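Local coordinates for protein aromatic-amino-acid:2-oxoglutarate transaminase (Candida albicans, PDB 6HND) that probably transfers amino groups from aromatic amino acids, and perhaps 2-aminoadipate, to 2-oxo acids with the help of pyridoxal 5'-phosphate, at residues S323-E326 with R332-R335. Numbering follows the deposited sequence.
Sequences SYLE and RVLR
Leu325 and Val333 bring the backbones closest, 6.1 Å between their CA atoms, where a turn whose residues 324-326 have helical backbone angles lies against the first residues of strand 333-338; no hydrogen bond links the two segments. Val333 directs its CB toward the turn, and both methyls touch it: CG1 meets Leu325 CD2 at 3.7 Å, while CG2 lies near the CB and the carbonyl oxygen of Tyr324, whose ring turns away, its OH hydrogen-bonded to Gln258. The Leu325 side chain runs at about a right angle across the aliphatic part of Arg335, with CD1 3.7 Å from Arg335 CD. With CG anti to the backbone N (chi1 175°) and the chain extended as far as NE, Arg335 carries its guanidinium past this leucine to Ser323. There NH1 lies obliquely 3.6 Å from Ser323 OG, a contact without a hydrogen bond; Glu279 joins the two instead, bonding to OG and forming a salt bridge with NH1. Asp281 and Glu337 also form salt bridges with the buried guanidinium, which should stabilise its positive charge and fix its rotation. Ser323 OG in turn accepts from Leu325 N (2.9 Å), forming an ST turn. The contact thus seats the loop after helix 312-319 on the mixed seven-stranded sheet characteristic of the large domain of fold-type I aminotransferases; the Arg335 side chain lies about 11 Å from bound pyridoxal 5'-phosphate.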
ATOM      1  N   SER B 323     -11.894 -20.184 -14.120  1.00 37.35           N
ATOM      2  CA  SER B 323     -10.548 -19.598 -13.928  1.00 36.82           C
ATOM      3  C   SER B 323      -9.498 -20.597 -14.415  1.00 39.10           C
ATOM      4  O   SER B 323      -9.725 -21.820 -14.292  1.00 35.39           O
ATOM      5  CB  SER B 323     -10.325 -19.215 -12.457  1.00 38.24           C
ATOM      6  OG  SER B 323      -8.949 -18.958 -12.159  1.00 32.80           O
ATOM      7  N   TYR B 324      -8.368 -20.078 -14.894  1.00 37.44           N
ATOM      8  CA  TYR B 324      -7.112 -20.845 -15.099  1.00 37.27           C
ATOM      9  C   TYR B 324      -6.727 -21.634 -13.835  1.00 35.05           C
ATOM     10  O   TYR B 324      -6.025 -22.641 -13.989  1.00 38.67           O
ATOM     11  CB  TYR B 324      -6.002 -19.914 -15.606  1.00 35.40           C
ATOM     12  CG  TYR B 324      -6.096 -19.644 -17.094  1.00 34.74           C
ATOM     13  CD1 TYR B 324      -5.551 -20.541 -18.009  1.00 35.24           C
ATOM     14  CD2 TYR B 324      -6.764 -18.538 -17.592  1.00 31.12           C
ATOM     15  CE1 TYR B 324      -5.607 -20.312 -19.375  1.00 33.62           C
ATOM     16  CE2 TYR B 324      -6.838 -18.297 -18.957  1.00 31.65           C
ATOM     17  CZ  TYR B 324      -6.270 -19.193 -19.851  1.00 32.79           C
ATOM     18  OH  TYR B 324      -6.356 -19.000 -21.194  1.00 33.12           O
ATOM     19  N   LEU B 325      -7.141 -21.214 -12.640  1.00 36.19           N
ATOM     20  CA  LEU B 325      -6.869 -21.956 -11.369  1.00 35.61           C
ATOM     21  C   LEU B 325      -7.469 -23.363 -11.481  1.00 36.72           C
ATOM     22  O   LEU B 325      -6.917 -24.314 -10.880  1.00 36.17           O
ATOM     23  CB  LEU B 325      -7.500 -21.233 -10.171  1.00 33.84           C
ATOM     24  CG  LEU B 325      -6.861 -19.925  -9.677  1.00 33.06           C
ATOM     25  CD1 LEU B 325      -7.640 -19.378  -8.485  1.00 32.15           C
ATOM     26  CD2 LEU B 325      -5.387 -20.086  -9.316  1.00 31.91           C
ATOM     27  N   GLU B 326      -8.605 -23.460 -12.173  1.00 34.46           N
ATOM     28  CA  GLU B 326      -9.422 -24.693 -12.234  1.00 36.77           C
ATOM     29  C   GLU B 326      -8.709 -25.702 -13.141  1.00 34.50           C
ATOM     30  O   GLU B 326      -9.007 -26.872 -12.990  1.00 36.26           O
ATOM     31  CB  GLU B 326     -10.853 -24.364 -12.665  1.00 33.26           C
ATOM     32  CG  GLU B 326     -11.569 -23.579 -11.587  1.00 38.62           C
ATOM     33  CD  GLU B 326     -12.911 -22.984 -11.968  1.00 39.65           C
ATOM     34  OE1 GLU B 326     -13.832 -23.750 -12.143  1.00 42.39           O
ATOM     35  OE2 GLU B 326     -13.026 -21.746 -12.036  1.00 44.32           O
ATOM     36  N   ARG B 332       1.199 -22.947 -11.516  1.00 35.06           N
ATOM     37  CA  ARG B 332       1.819 -22.132 -12.597  1.00 34.42           C
ATOM     38  C   ARG B 332       0.931 -20.906 -12.866  1.00 34.14           C
ATOM     39  O   ARG B 332       1.387 -19.973 -13.567  1.00 32.10           O
ATOM     40  CB  ARG B 332       2.053 -23.096 -13.759  1.00 39.90           C
ATOM     41  CG  ARG B 332       1.964 -22.542 -15.166  1.00 42.07           C
ATOM     42  CD  ARG B 332       1.812 -23.700 -16.140  1.00 39.77           C
ATOM     43  NE  ARG B 332       2.812 -24.749 -15.968  1.00 39.91           N
ATOM     44  CZ  ARG B 332       4.089 -24.661 -16.331  1.00 40.68           C
ATOM     45  NH1 ARG B 332       4.563 -23.551 -16.865  1.00 47.25           N
ATOM     46  NH2 ARG B 332       4.902 -25.688 -16.167  1.00 39.37           N
ATOM     47  N   VAL B 333      -0.286 -20.905 -12.315  1.00 33.84           N
ATOM     48  CA  VAL B 333      -1.264 -19.781 -12.373  1.00 31.93           C
ATOM     49  C   VAL B 333      -1.211 -18.960 -11.085  1.00 35.16           C
ATOM     50  O   VAL B 333      -1.285 -19.545  -9.957  1.00 34.94           O
ATOM     51  CB  VAL B 333      -2.693 -20.304 -12.591  1.00 33.66           C
ATOM     52  CG1 VAL B 333      -3.739 -19.206 -12.502  1.00 34.67           C
ATOM     53  CG2 VAL B 333      -2.786 -21.030 -13.921  1.00 35.15           C
ATOM     54  N   LEU B 334      -1.198 -17.640 -11.251  1.00 33.06           N
ATOM     55  CA  LEU B 334      -1.456 -16.684 -10.154  1.00 33.48           C
ATOM     56  C   LEU B 334      -2.707 -15.893 -10.534  1.00 31.41           C
ATOM     57  O   LEU B 334      -2.673 -15.195 -11.568  1.00 30.10           O
ATOM     58  CB  LEU B 334      -0.229 -15.773 -10.006  1.00 33.01           C
ATOM     59  CG  LEU B 334      -0.255 -14.818  -8.820  1.00 34.44           C
ATOM     60  CD1 LEU B 334       1.158 -14.405  -8.458  1.00 33.79           C
ATOM     61  CD2 LEU B 334      -1.118 -13.594  -9.134  1.00 36.22           C
ATOM     62  N   ARG B 335      -3.768 -15.991  -9.742  1.00 31.47           N
ATOM     63  CA  ARG B 335      -5.029 -15.238 -10.019  1.00 32.94           C
ATOM     64  C   ARG B 335      -5.031 -13.917  -9.236  1.00 32.64           C
ATOM     65  O   ARG B 335      -4.832 -13.945  -7.993  1.00 28.89           O
ATOM     66  CB  ARG B 335      -6.277 -16.045  -9.664  1.00 29.14           C
ATOM     67  CG  ARG B 335      -7.555 -15.242  -9.832  1.00 31.37           C
ATOM     68  CD  ARG B 335      -8.782 -16.015  -9.395  1.00 34.98           C
ATOM     69  NE  ARG B 335     -10.044 -15.297  -9.546  1.00 34.86           N
ATOM     70  CZ  ARG B 335     -10.715 -15.150 -10.678  1.00 34.23           C
ATOM     71  NH1 ARG B 335     -10.231 -15.628 -11.810  1.00 33.62           N
ATOM     72  NH2 ARG B 335     -11.864 -14.488 -10.670  1.00 37.50           N
TER